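Long-range contacts in iron transport multicopper oxidase FET3 (Saccharomyces cerevisiae, PDB 1ZPU), which oxidises ferrous to ferric iron with four copper ions, reducing dioxygen to water, so that yeast can take up iron with high affinity through the permease FTR1: residues 60-65 and 101-106; 393-398 and 435-440; 189-194 and 235-240. One frame throughout, in Å; residues are numbered along the deposited sequence.

Interaction 1: 60-65 and 101-106; sequences HFHGLF and TYWYHS. With CU1 (copper (I) ion), chain B; CU1 (copper (I) ion), chain C; NAG (2-acetamido-2-deoxy-beta-D-glucopyranose), chain D.
His-60 N donates to His-105 O at 2.8 Å, nearly straight with an N-H...O angle of 171°, and His-105 N returns a bond to His-60 O at 3.0 Å. This antiparallel hydrogen-bonded pair joins strands 60-62 and 101-105 in the first cupredoxin domain and puts the metal ligands on one face. His-62 ND1 and His-105 NE2 bind the same type 3 copper, completed by His-464, and His-105 ND1 donates to Ser-106 O at 2.9 Å. His-60 NE2 goes to the type 2 copper with His-395, its ND1 being held by Asp-73 O, and its ring edge faces the His-105 ring at 80°. The pyrrole part of Trp-103 makes an offset stack on His-62, centroids 4.6 Å apart, on the side away from the type 2 copper. With an alanine at Trp-103 the indole is gone, and a gap would probably open beside the imidazole, held then by copper at ND1 and Asp-437 at NE2. On the other face of the sheet Phe-61 CD2 meets Tyr-104 CB at 3.5 Å. In the turn, Leu-64 CD1 lies over the Tyr-102 ring. Histidine suits these positions because one ring nitrogen binds copper while a hydrogen bond fixes the other, which probably keeps each ligand aimed.

Interaction 2: 393-398 and 435-440; sequences PFHLHG and RRDTLY. With CU1 (copper (I) ion), chain C; CU1 (copper (I) ion), chain E.
The His-X-His copper motif of the third cupredoxin domain begins on strand 393-396 with His-395 and ends just past it at His-397; the strand lies beside the edge strand 438-440. The two strands are antiparallel. Phe-394 and Leu-439 form the hydrogen-bonded pair, with Phe-394 N reaching Leu-439 O at 2.8 Å and Leu-439 N reaching Phe-394 O at 2.9 Å. Their apolar side chains share the face that packs on Phe-447 of the opposing sheet, as befits the inside of a sandwich. Pro-393 stands opposite Tyr-440 in a non-hydrogen-bonded pair, a place where the missing N-H costs no bond to this strand.

Asp-437 lies where the chain leaves strand 435-436 for strand 438-440, and its carbonyl oxygen takes two donors. Leu-396 N reaches it at 3.1 Å, and His-395 ND1 at 2.7 Å from above the carbonyl plane. With CG of His-395 opposite its own backbone N (chi1 161°), the ring places ND1 at this oxygen and NE2 on the type 2 copper. Thr-438 OG1 donates to Asp-437 OD2, which also accepts from His-62 NE2; together they help to place the carboxylate beside the His-395 ring. Arg-235 of the second domain forms a salt bridge with OD1. His-397 turns away from strand 438-440. Its NE2 binds the other type 3 copper at 2.1 Å, together with His-107 and His-462, and its ring face lies beneath the type 2 copper.

Because ND1 donates its hydrogen bond to a main-chain carbonyl, the lone pair on NE2 of His-395 is directed to the metal, and the hydrogen bond would probably make that nitrogen a somewhat stronger donor to copper.

Interaction 3: 189-194 and 235-240; sequences LLRIVN and RYTVLV
Leu-189 swings CG to the side opposite its backbone N (chi1 -170°), and Thr-237 does likewise with its methyl CG2, which brings Leu-189 CD1 to 3.7 Å from Thr-237 CG2 across two neighbouring strands. These belong to the beta sandwich of the second cupredoxin domain, where strands 189-194 and 235-240 run antiparallel in the middle of one sheet. Two hydrogen-bonded pairs stitch them together. Leu-190 N reaches Val-238 O at 2.7 Å, Ile-192 N reaches Tyr-236 O at 2.8 Å, and each is answered by a bond in the reverse direction.

The face bearing Leu-190, Ile-192, Tyr-236 and Val-238 looks into the sandwich, and branched aliphatics fill it well: Ile-192 CD1 lies 4.1 Å from Val-238 CB, while Leu-190 CD1 meets Val-240 CG2 at 4.0 Å. Ile-192 and Tyr-236 also rest on Leu-228 and Ile-230 of the opposing sheet.

The other face, which also carries Leu-189 and Leu-239, is more mixed. Arg-191 lies alongside Thr-237 and ends in a salt bridge to Glu-134, while Thr-237 OG1 bonds to Thr-101 of the first domain. Arg-235 bends at chi2 (82°) and chi3 (78°), which leads its guanidinium away from strand 189-194, toward the interface with the other domains, while its aliphatic CG stays against Val-193, 3.7 Å from CG2 and 3.8 Å from CG1.

Overall arrangement
Along the chain the order is interaction 1, then interaction 3, then interaction 2, one in each of the three cupredoxin domains. Each is an antiparallel strand pair, and no two share a sheet. The centres of interactions 1 and 2 are about 12 Å apart, and the two share the type 2 copper, consistent with the trinuclear cluster of this family lying between the first and third domains. Interaction 3 lies farther out, with its centre about 16 Å from interaction 1 and 17 Å from interaction 2. Its strand 235-240 still reaches both: Arg-235 NE bonds to Thr-101 O, and Tyr-236 OH pairs with Arg-436. The second domain thus meets the other two close to the copper ligands without supplying any.

Interaction 1: 60-65 and 101-106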
loop_
_atom_site.group_PDB
_atom_site.type_symbol
_atom_site.label_atom_id
_atom_site.label_comp_id
_atom_site.label_asym_id
_atom_site.label_seq_id
_atom_site.Cartn_x
_atom_site.Cartn_y
_atom_site.Cartn_z
ATOM N N HIS A 60 -8.538 -4.978 -2.701
ATOM C CA HIS A 60 -8.151 -4.736 -1.327
ATOM C C HIS A 60 -8.455 -3.293 -0.985
ATOM O O HIS A 60 -8.206 -2.407 -1.787
ATOM C CB HIS A 60 -6.662 -5.000 -1.166
ATOM C CG HIS A 60 -6.081 -4.453 0.103
ATOM N ND1 HIS A 60 -6.619 -4.717 1.343
ATOM C CD2 HIS A 60 -4.995 -3.681 0.324
ATOM C CE1 HIS A 60 -5.903 -4.114 2.271
ATOM N NE2 HIS A 60 -4.908 -3.485 1.680
ATOM N N PHE A 61 -8.984 -3.057 0.209
ATOM C CA PHE A 61 -9.299 -1.710 0.662
ATOM C C PHE A 61 -8.265 -1.243 1.675
ATOM O O PHE A 61 -8.315 -1.597 2.851
ATOM C CB PHE A 61 -10.732 -1.658 1.166
ATOM C CG PHE A 61 -11.698 -2.244 0.195
ATOM C CD1 PHE A 61 -11.958 -3.629 0.195
ATOM C CD2 PHE A 61 -12.291 -1.446 -0.777
ATOM C CE1 PHE A 61 -12.813 -4.188 -0.733
ATOM C CE2 PHE A 61 -13.153 -2.006 -1.716
ATOM C CZ PHE A 61 -13.416 -3.375 -1.690
ATOM N N HIS A 62 -7.319 -0.456 1.176
ATOM C CA HIS A 62 -6.081 -0.151 1.870
ATOM C C HIS A 62 -6.316 0.682 3.104
ATOM O O HIS A 62 -6.775 1.825 3.015
ATOM C CB HIS A 62 -5.140 0.606 0.939
ATOM C CG HIS A 62 -3.781 0.825 1.518
ATOM N ND1 HIS A 62 -2.646 0.264 0.977
ATOM C CD2 HIS A 62 -3.376 1.530 2.603
ATOM C CE1 HIS A 62 -1.601 0.619 1.701
ATOM N NE2 HIS A 62 -2.015 1.381 2.696
ATOM N N GLY A 63 -5.970 0.120 4.257
ATOM C CA GLY A 63 -5.977 0.886 5.497
ATOM C C GLY A 63 -7.126 0.510 6.400
ATOM O O GLY A 63 -7.062 0.710 7.609
ATOM N N LEU A 64 -8.177 -0.041 5.810
ATOM C CA LEU A 64 -9.348 -0.464 6.547
ATOM C C LEU A 64 -9.004 -1.665 7.421
ATOM O O LEU A 64 -8.316 -2.583 6.987
ATOM C CB LEU A 64 -10.463 -0.775 5.557
ATOM C CG LEU A 64 -11.392 0.370 5.120
ATOM C CD1 LEU A 64 -10.707 1.682 4.771
ATOM C CD2 LEU A 64 -12.283 -0.080 3.984
ATOM N N PHE A 65 -9.460 -1.643 8.666
ATOM C CA PHE A 65 -9.022 -2.632 9.654
ATOM C C PHE A 65 -9.721 -3.978 9.525
ATOM O O PHE A 65 -9.244 -4.981 10.056
ATOM C CB PHE A 65 -9.184 -2.089 11.075
ATOM C CG PHE A 65 -8.285 -0.911 11.389
ATOM C CD1 PHE A 65 -7.034 -0.779 10.779
ATOM C CD2 PHE A 65 -8.681 0.051 12.308
ATOM C CE1 PHE A 65 -6.216 0.299 11.061
ATOM C CE2 PHE A 65 -7.861 1.126 12.596
ATOM C CZ PHE A 65 -6.628 1.248 11.979
ATOM N N THR A 101 -8.758 9.312 4.956
ATOM C CA THR A 101 -8.418 9.078 3.555
ATOM C C THR A 101 -7.841 7.692 3.307
ATOM O O THR A 101 -6.800 7.334 3.862
ATOM C CB THR A 101 -7.469 10.178 3.024
ATOM O OG1 THR A 101 -7.964 11.466 3.441
ATOM C CG2 THR A 101 -7.381 10.118 1.492
ATOM N N TYR A 102 -8.540 6.909 2.484
ATOM C CA TYR A 102 -8.056 5.579 2.114
ATOM C C TYR A 102 -8.164 5.392 0.615
ATOM O O TYR A 102 -8.594 6.287 -0.098
ATOM C CB TYR A 102 -8.826 4.482 2.873
ATOM C CG TYR A 102 -8.774 4.679 4.363
ATOM C CD1 TYR A 102 -9.612 5.596 4.988
ATOM C CD2 TYR A 102 -7.868 3.984 5.137
ATOM C CE1 TYR A 102 -9.555 5.807 6.328
ATOM C CE2 TYR A 102 -7.801 4.184 6.495
ATOM C CZ TYR A 102 -8.644 5.104 7.083
ATOM O OH TYR A 102 -8.588 5.319 8.436
ATOM N N TRP A 103 -7.751 4.229 0.137
ATOM C CA TRP A 103 -7.951 3.860 -1.252
ATOM C C TRP A 103 -8.126 2.356 -1.416
ATOM O O TRP A 103 -7.862 1.565 -0.501
ATOM C CB TRP A 103 -6.816 4.369 -2.147
ATOM C CG TRP A 103 -5.426 3.844 -1.843
ATOM C CD1 TRP A 103 -4.749 3.971 -0.674
ATOM C CD2 TRP A 103 -4.533 3.178 -2.750
ATOM N NE1 TRP A 103 -3.514 3.396 -0.775
ATOM C CE2 TRP A 103 -3.350 2.903 -2.040
ATOM C CE3 TRP A 103 -4.624 2.780 -4.085
ATOM C CZ2 TRP A 103 -2.264 2.245 -2.614
ATOM C CZ3 TRP A 103 -3.542 2.129 -4.663
ATOM C CH2 TRP A 103 -2.378 1.867 -3.928
ATOM N N TYR A 104 -8.597 1.969 -2.591
ATOM C CA TYR A 104 -8.745 0.578 -2.908
ATOM C C TYR A 104 -7.964 0.261 -4.170
ATOM O O TYR A 104 -7.877 1.081 -5.081
ATOM C CB TYR A 104 -10.222 0.254 -3.079
ATOM C CG TYR A 104 -10.872 0.831 -4.310
ATOM C CD1 TYR A 104 -10.896 0.114 -5.499
ATOM C CD2 TYR A 104 -11.496 2.078 -4.275
ATOM C CE1 TYR A 104 -11.508 0.627 -6.626
ATOM C CE2 TYR A 104 -12.114 2.607 -5.408
ATOM C CZ TYR A 104 -12.117 1.872 -6.582
ATOM O OH TYR A 104 -12.735 2.364 -7.714
ATOM N N HIS A 105 -7.383 -0.927 -4.219
ATOM C CA HIS A 105 -6.656 -1.374 -5.397
ATOM C C HIS A 105 -6.755 -2.877 -5.539
ATOM O O HIS A 105 -6.995 -3.580 -4.556
ATOM C CB HIS A 105 -5.178 -0.953 -5.331
ATOM C CG HIS A 105 -4.446 -1.443 -4.115
ATOM N ND1 HIS A 105 -3.885 -2.702 -4.034
ATOM C CD2 HIS A 105 -4.156 -0.830 -2.941
ATOM C CE1 HIS A 105 -3.300 -2.846 -2.856
ATOM N NE2 HIS A 105 -3.448 -1.724 -2.176
ATOM N N SER A 106 -6.577 -3.366 -6.759
ATOM C CA SER A 106 -6.446 -4.794 -6.996
ATOM C C SER A 106 -5.248 -5.304 -6.227
ATOM O O SER A 106 -4.236 -4.618 -6.127
ATOM C CB SER A 106 -6.247 -5.057 -8.486
ATOM O OG SER A 106 -5.844 -6.390 -8.733
HETATM CU CU CU1 B . -2.452 -0.930 -0.550
HETATM CU CU CU1 C . -3.584 -2.579 2.998
HETATM C C1 NAG D . -11.365 -4.555 16.859
HETATM C C2 NAG D . -10.471 -3.382 17.264
HETATM C C3 NAG D . -10.242 -3.322 18.771
HETATM C C4 NAG D . -11.576 -3.396 19.527
HETATM C C5 NAG D . -12.426 -4.556 18.976
HETATM C C6 NAG D . -13.800 -4.622 19.628
HETATM C C7 NAG D . -8.893 -2.459 15.648
HETATM C C8 NAG D . -7.641 -2.694 14.856
HETATM N N2 NAG D . -9.203 -3.402 16.554
HETATM O O3 NAG D . -9.595 -2.107 19.066
HETATM O O4 NAG D . -11.377 -3.474 20.935
HETATM O O5 NAG D . -12.589 -4.430 17.566
HETATM O O6 NAG D . -14.506 -3.437 19.336
HETATM O O7 NAG D . -9.572 -1.441 15.443
#

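Interaction 2: 393-398 and 435-440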
loop_
_atom_site.group_PDB
_atom_site.type_symbol
_atom_site.label_atom_id
_atom_site.label_comp_id
_atom_site.label_asym_id
_atom_site.label_seq_id
_atom_site.Cartn_x
_atom_site.Cartn_y
_atom_site.Cartn_z
ATOM N N PRO A 393 8.756 1.155 0.892
ATOM C CA PRO A 393 7.631 1.466 1.743
ATOM C C PRO A 393 6.895 0.177 2.156
ATOM O O PRO A 393 6.229 -0.451 1.345
ATOM C CB PRO A 393 6.773 2.343 0.843
ATOM C CG PRO A 393 7.106 1.898 -0.557
ATOM C CD PRO A 393 8.357 1.073 -0.519
ATOM N N PHE A 394 7.042 -0.225 3.403
ATOM C CA PHE A 394 6.354 -1.398 3.888
ATOM C C PHE A 394 5.018 -1.023 4.470
ATOM O O PHE A 394 4.872 0.021 5.106
ATOM C CB PHE A 394 7.198 -2.165 4.901
ATOM C CG PHE A 394 8.389 -2.826 4.291
ATOM C CD1 PHE A 394 9.617 -2.183 4.261
ATOM C CD2 PHE A 394 8.274 -4.078 3.697
ATOM C CE1 PHE A 394 10.716 -2.785 3.665
ATOM C CE2 PHE A 394 9.385 -4.685 3.104
ATOM C CZ PHE A 394 10.605 -4.033 3.099
ATOM N N HIS A 395 4.041 -1.890 4.231
ATOM C CA HIS A 395 2.693 -1.643 4.648
ATOM C C HIS A 395 2.161 -2.851 5.418
ATOM O O HIS A 395 2.502 -4.007 5.101
ATOM C CB HIS A 395 1.830 -1.286 3.440
ATOM C CG HIS A 395 0.363 -1.453 3.676
ATOM N ND1 HIS A 395 -0.338 -0.690 4.585
ATOM C CD2 HIS A 395 -0.528 -2.324 3.147
ATOM C CE1 HIS A 395 -1.598 -1.074 4.595
ATOM N NE2 HIS A 395 -1.740 -2.063 3.731
ATOM N N LEU A 396 1.344 -2.565 6.439
ATOM C CA LEU A 396 0.787 -3.586 7.307
ATOM C C LEU A 396 -0.725 -3.577 7.257
ATOM O O LEU A 396 -1.349 -2.566 7.577
ATOM C CB LEU A 396 1.257 -3.372 8.746
ATOM C CG LEU A 396 0.718 -4.293 9.857
ATOM C CD1 LEU A 396 1.192 -5.753 9.718
ATOM C CD2 LEU A 396 1.098 -3.722 11.227
ATOM N N HIS A 397 -1.316 -4.704 6.862
ATOM C CA HIS A 397 -2.774 -4.840 6.826
ATOM C C HIS A 397 -3.331 -4.921 8.246
ATOM O O HIS A 397 -2.633 -5.369 9.162
ATOM C CB HIS A 397 -3.175 -6.090 6.066
ATOM C CG HIS A 397 -2.997 -5.991 4.586
ATOM N ND1 HIS A 397 -4.012 -6.274 3.699
ATOM C CD2 HIS A 397 -1.921 -5.659 3.832
ATOM C CE1 HIS A 397 -3.568 -6.120 2.465
ATOM N NE2 HIS A 397 -2.302 -5.746 2.518
ATOM N N GLY A 398 -4.573 -4.466 8.426
ATOM C CA GLY A 398 -5.300 -4.635 9.686
ATOM C C GLY A 398 -4.966 -3.706 10.847
ATOM O O GLY A 398 -5.651 -3.723 11.866
ATOM N N ARG A 435 1.758 7.367 14.118
ATOM C CA ARG A 435 1.041 6.173 13.691
ATOM C C ARG A 435 0.622 6.282 12.223
ATOM O O ARG A 435 0.147 7.342 11.783
ATOM C CB ARG A 435 -0.190 5.963 14.563
ATOM C CG ARG A 435 -0.007 4.973 15.680
ATOM C CD ARG A 435 -0.597 5.490 16.979
ATOM N NE ARG A 435 -1.969 5.970 16.841
ATOM C CZ ARG A 435 -2.447 7.022 17.496
ATOM N NH1 ARG A 435 -1.658 7.697 18.322
ATOM N NH2 ARG A 435 -3.704 7.403 17.325
ATOM N N ARG A 436 0.799 5.187 11.477
ATOM C CA ARG A 436 0.330 5.090 10.104
ATOM C C ARG A 436 0.321 3.636 9.641
ATOM O O ARG A 436 0.634 2.740 10.433
ATOM C CB ARG A 436 1.169 5.968 9.175
ATOM C CG ARG A 436 2.663 5.615 9.025
ATOM C CD ARG A 436 3.384 6.666 8.167
ATOM N NE ARG A 436 2.512 7.113 7.087
ATOM C CZ ARG A 436 2.696 8.195 6.346
ATOM N NH1 ARG A 436 3.738 8.983 6.546
ATOM N NH2 ARG A 436 1.829 8.487 5.390
ATOM N N ASP A 437 -0.039 3.398 8.376
ATOM C CA ASP A 437 -0.104 2.032 7.863
ATOM C C ASP A 437 0.988 1.716 6.849
ATOM O O ASP A 437 1.173 0.568 6.458
ATOM C CB ASP A 437 -1.505 1.684 7.336
ATOM C CG ASP A 437 -1.917 2.530 6.144
ATOM O OD1 ASP A 437 -3.042 3.078 6.206
ATOM O OD2 ASP A 437 -1.140 2.635 5.155
ATOM N N THR A 438 1.726 2.735 6.434
ATOM C CA THR A 438 2.740 2.544 5.414
ATOM C C THR A 438 3.918 3.447 5.744
ATOM O O THR A 438 3.748 4.636 5.972
ATOM C CB THR A 438 2.155 2.825 4.005
ATOM O OG1 THR A 438 0.930 2.082 3.844
ATOM C CG2 THR A 438 3.136 2.452 2.900
ATOM N N LEU A 439 5.107 2.848 5.768
ATOM C CA LEU A 439 6.316 3.478 6.271
ATOM C C LEU A 439 7.504 2.998 5.460
ATOM O O LEU A 439 7.610 1.821 5.185
ATOM C CB LEU A 439 6.519 3.092 7.739
ATOM C CG LEU A 439 7.743 3.628 8.485
ATOM C CD1 LEU A 439 7.493 5.040 9.034
ATOM C CD2 LEU A 439 8.165 2.668 9.595
ATOM N N TYR A 440 8.400 3.908 5.088
ATOM C CA TYR A 440 9.602 3.540 4.355
ATOM C C TYR A 440 10.826 3.330 5.261
ATOM O O TYR A 440 11.021 4.065 6.229
ATOM C CB TYR A 440 9.919 4.569 3.250
ATOM C CG TYR A 440 10.332 5.975 3.696
ATOM C CD1 TYR A 440 11.629 6.238 4.127
ATOM C CD2 TYR A 440 9.442 7.036 3.643
ATOM C CE1 TYR A 440 12.019 7.517 4.524
ATOM C CE2 TYR A 440 9.814 8.308 4.014
ATOM C CZ TYR A 440 11.107 8.550 4.462
ATOM O OH TYR A 440 11.507 9.820 4.844
HETATM CU CU CU1 C . -3.584 -2.579 2.998
HETATM CU CU CU1 E . -1.182 -5.721 0.699
#

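Interaction 3: 189-194 and 235-240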
loop_
_atom_site.group_PDB
_atom_site.type_symbol
_atom_site.label_atom_id
_atom_site.label_comp_id
_atom_site.label_asym_id
_atom_site.label_seq_id
_atom_site.Cartn_x
_atom_site.Cartn_y
_atom_site.Cartn_z
ATOM N N LEU A 189 -9.168 21.627 1.865
ATOM C CA LEU A 189 -8.657 20.348 2.356
ATOM C C LEU A 189 -8.214 19.513 1.142
ATOM O O LEU A 189 -9.023 19.108 0.301
ATOM C CB LEU A 189 -9.697 19.616 3.207
ATOM C CG LEU A 189 -9.209 18.379 3.969
ATOM C CD1 LEU A 189 -8.455 18.768 5.218
ATOM C CD2 LEU A 189 -10.356 17.459 4.325
ATOM N N LEU A 190 -6.912 19.290 1.051
ATOM C CA LEU A 190 -6.336 18.633 -0.090
ATOM C C LEU A 190 -5.825 17.260 0.343
ATOM O O LEU A 190 -4.888 17.164 1.140
ATOM C CB LEU A 190 -5.205 19.515 -0.633
ATOM C CG LEU A 190 -4.692 19.353 -2.059
ATOM C CD1 LEU A 190 -3.644 20.403 -2.336
ATOM C CD2 LEU A 190 -4.103 17.996 -2.262
ATOM N N ARG A 191 -6.452 16.208 -0.178
ATOM C CA ARG A 191 -6.019 14.835 0.092
ATOM C C ARG A 191 -5.027 14.388 -0.959
ATOM O O ARG A 191 -5.396 14.144 -2.104
ATOM C CB ARG A 191 -7.201 13.866 0.083
ATOM C CG ARG A 191 -8.356 14.227 0.974
ATOM C CD ARG A 191 -9.571 13.449 0.540
ATOM N NE ARG A 191 -10.801 14.134 0.902
ATOM C CZ ARG A 191 -11.405 13.974 2.075
ATOM N NH1 ARG A 191 -10.897 13.127 2.982
ATOM N NH2 ARG A 191 -12.520 14.649 2.342
ATOM N N ILE A 192 -3.769 14.268 -0.573
ATOM C CA ILE A 192 -2.746 13.846 -1.522
ATOM C C ILE A 192 -2.479 12.368 -1.318
ATOM O O ILE A 192 -2.037 11.973 -0.245
ATOM C CB ILE A 192 -1.439 14.672 -1.389
ATOM C CG1 ILE A 192 -1.768 16.149 -1.320
ATOM C CG2 ILE A 192 -0.552 14.486 -2.593
ATOM C CD1 ILE A 192 -0.740 16.970 -0.561
ATOM N N VAL A 193 -2.765 11.559 -2.340
ATOM C CA VAL A 193 -2.591 10.112 -2.245
ATOM C C VAL A 193 -1.624 9.631 -3.302
ATOM O O VAL A 193 -1.809 9.925 -4.491
ATOM C CB VAL A 193 -3.928 9.359 -2.455
ATOM C CG1 VAL A 193 -3.740 7.873 -2.230
ATOM C CG2 VAL A 193 -5.029 9.899 -1.537
ATOM N N ASN A 194 -0.598 8.889 -2.898
ATOM C CA ASN A 194 0.222 8.223 -3.904
ATOM C C ASN A 194 -0.291 6.811 -4.257
ATOM O O ASN A 194 -0.006 5.838 -3.554
ATOM C CB ASN A 194 1.694 8.220 -3.526
ATOM C CG ASN A 194 2.542 7.685 -4.631
ATOM O OD1 ASN A 194 2.014 7.063 -5.571
ATOM N ND2 ASN A 194 3.848 7.909 -4.555
ATOM N N ARG A 235 -0.911 8.379 2.330
ATOM C CA ARG A 235 -1.787 9.519 2.137
ATOM C C ARG A 235 -1.349 10.628 3.069
ATOM O O ARG A 235 -1.180 10.397 4.266
ATOM C CB ARG A 235 -3.230 9.134 2.466
ATOM C CG ARG A 235 -3.851 8.152 1.515
ATOM C CD ARG A 235 -3.473 6.706 1.829
ATOM N NE ARG A 235 -4.233 6.183 2.958
ATOM C CZ ARG A 235 -3.802 5.255 3.807
ATOM N NH1 ARG A 235 -2.594 4.730 3.678
ATOM N NH2 ARG A 235 -4.579 4.865 4.810
ATOM N N TYR A 236 -1.136 11.824 2.530
ATOM C CA TYR A 236 -1.035 13.017 3.364
ATOM C C TYR A 236 -2.232 13.857 3.031
ATOM O O TYR A 236 -2.466 14.158 1.872
ATOM C CB TYR A 236 0.253 13.824 3.123
ATOM C CG TYR A 236 1.530 13.194 3.633
ATOM C CD1 TYR A 236 2.249 13.750 4.694
ATOM C CD2 TYR A 236 2.027 12.033 3.040
ATOM C CE1 TYR A 236 3.437 13.135 5.155
ATOM C CE2 TYR A 236 3.190 11.423 3.477
ATOM C CZ TYR A 236 3.890 11.965 4.526
ATOM O OH TYR A 236 5.030 11.302 4.900
ATOM N N THR A 237 -3.011 14.203 4.046
ATOM C CA THR A 237 -4.070 15.195 3.904
ATOM C C THR A 237 -3.573 16.528 4.466
ATOM O O THR A 237 -2.998 16.597 5.557
ATOM C CB THR A 237 -5.366 14.773 4.608
ATOM O OG1 THR A 237 -5.775 13.485 4.133
ATOM C CG2 THR A 237 -6.466 15.785 4.339
ATOM N N VAL A 238 -3.829 17.584 3.708
ATOM C CA VAL A 238 -3.126 18.837 3.863
ATOM C C VAL A 238 -4.112 19.994 3.698
ATOM O O VAL A 238 -4.980 19.974 2.806
ATOM C CB VAL A 238 -1.980 18.873 2.804
ATOM C CG1 VAL A 238 -1.850 20.208 2.128
ATOM C CG2 VAL A 238 -0.662 18.405 3.410
ATOM N N LEU A 239 -4.005 20.979 4.584
ATOM C CA LEU A 239 -4.730 22.229 4.440
ATOM C C LEU A 239 -3.897 23.185 3.592
ATOM O O LEU A 239 -2.686 23.292 3.790
ATOM C CB LEU A 239 -4.987 22.858 5.819
ATOM C CG LEU A 239 -6.012 22.279 6.800
ATOM C CD1 LEU A 239 -5.777 22.837 8.182
ATOM C CD2 LEU A 239 -7.430 22.573 6.364
ATOM N N VAL A 240 -4.551 23.870 2.654
ATOM C CA VAL A 240 -3.907 24.873 1.811
ATOM C C VAL A 240 -4.798 26.100 1.777
ATOM O O VAL A 240 -5.976 26.001 1.423
ATOM C CB VAL A 240 -3.680 24.351 0.371
ATOM C CG1 VAL A 240 -3.251 25.469 -0.553
ATOM C CG2 VAL A 240 -2.631 23.247 0.362
#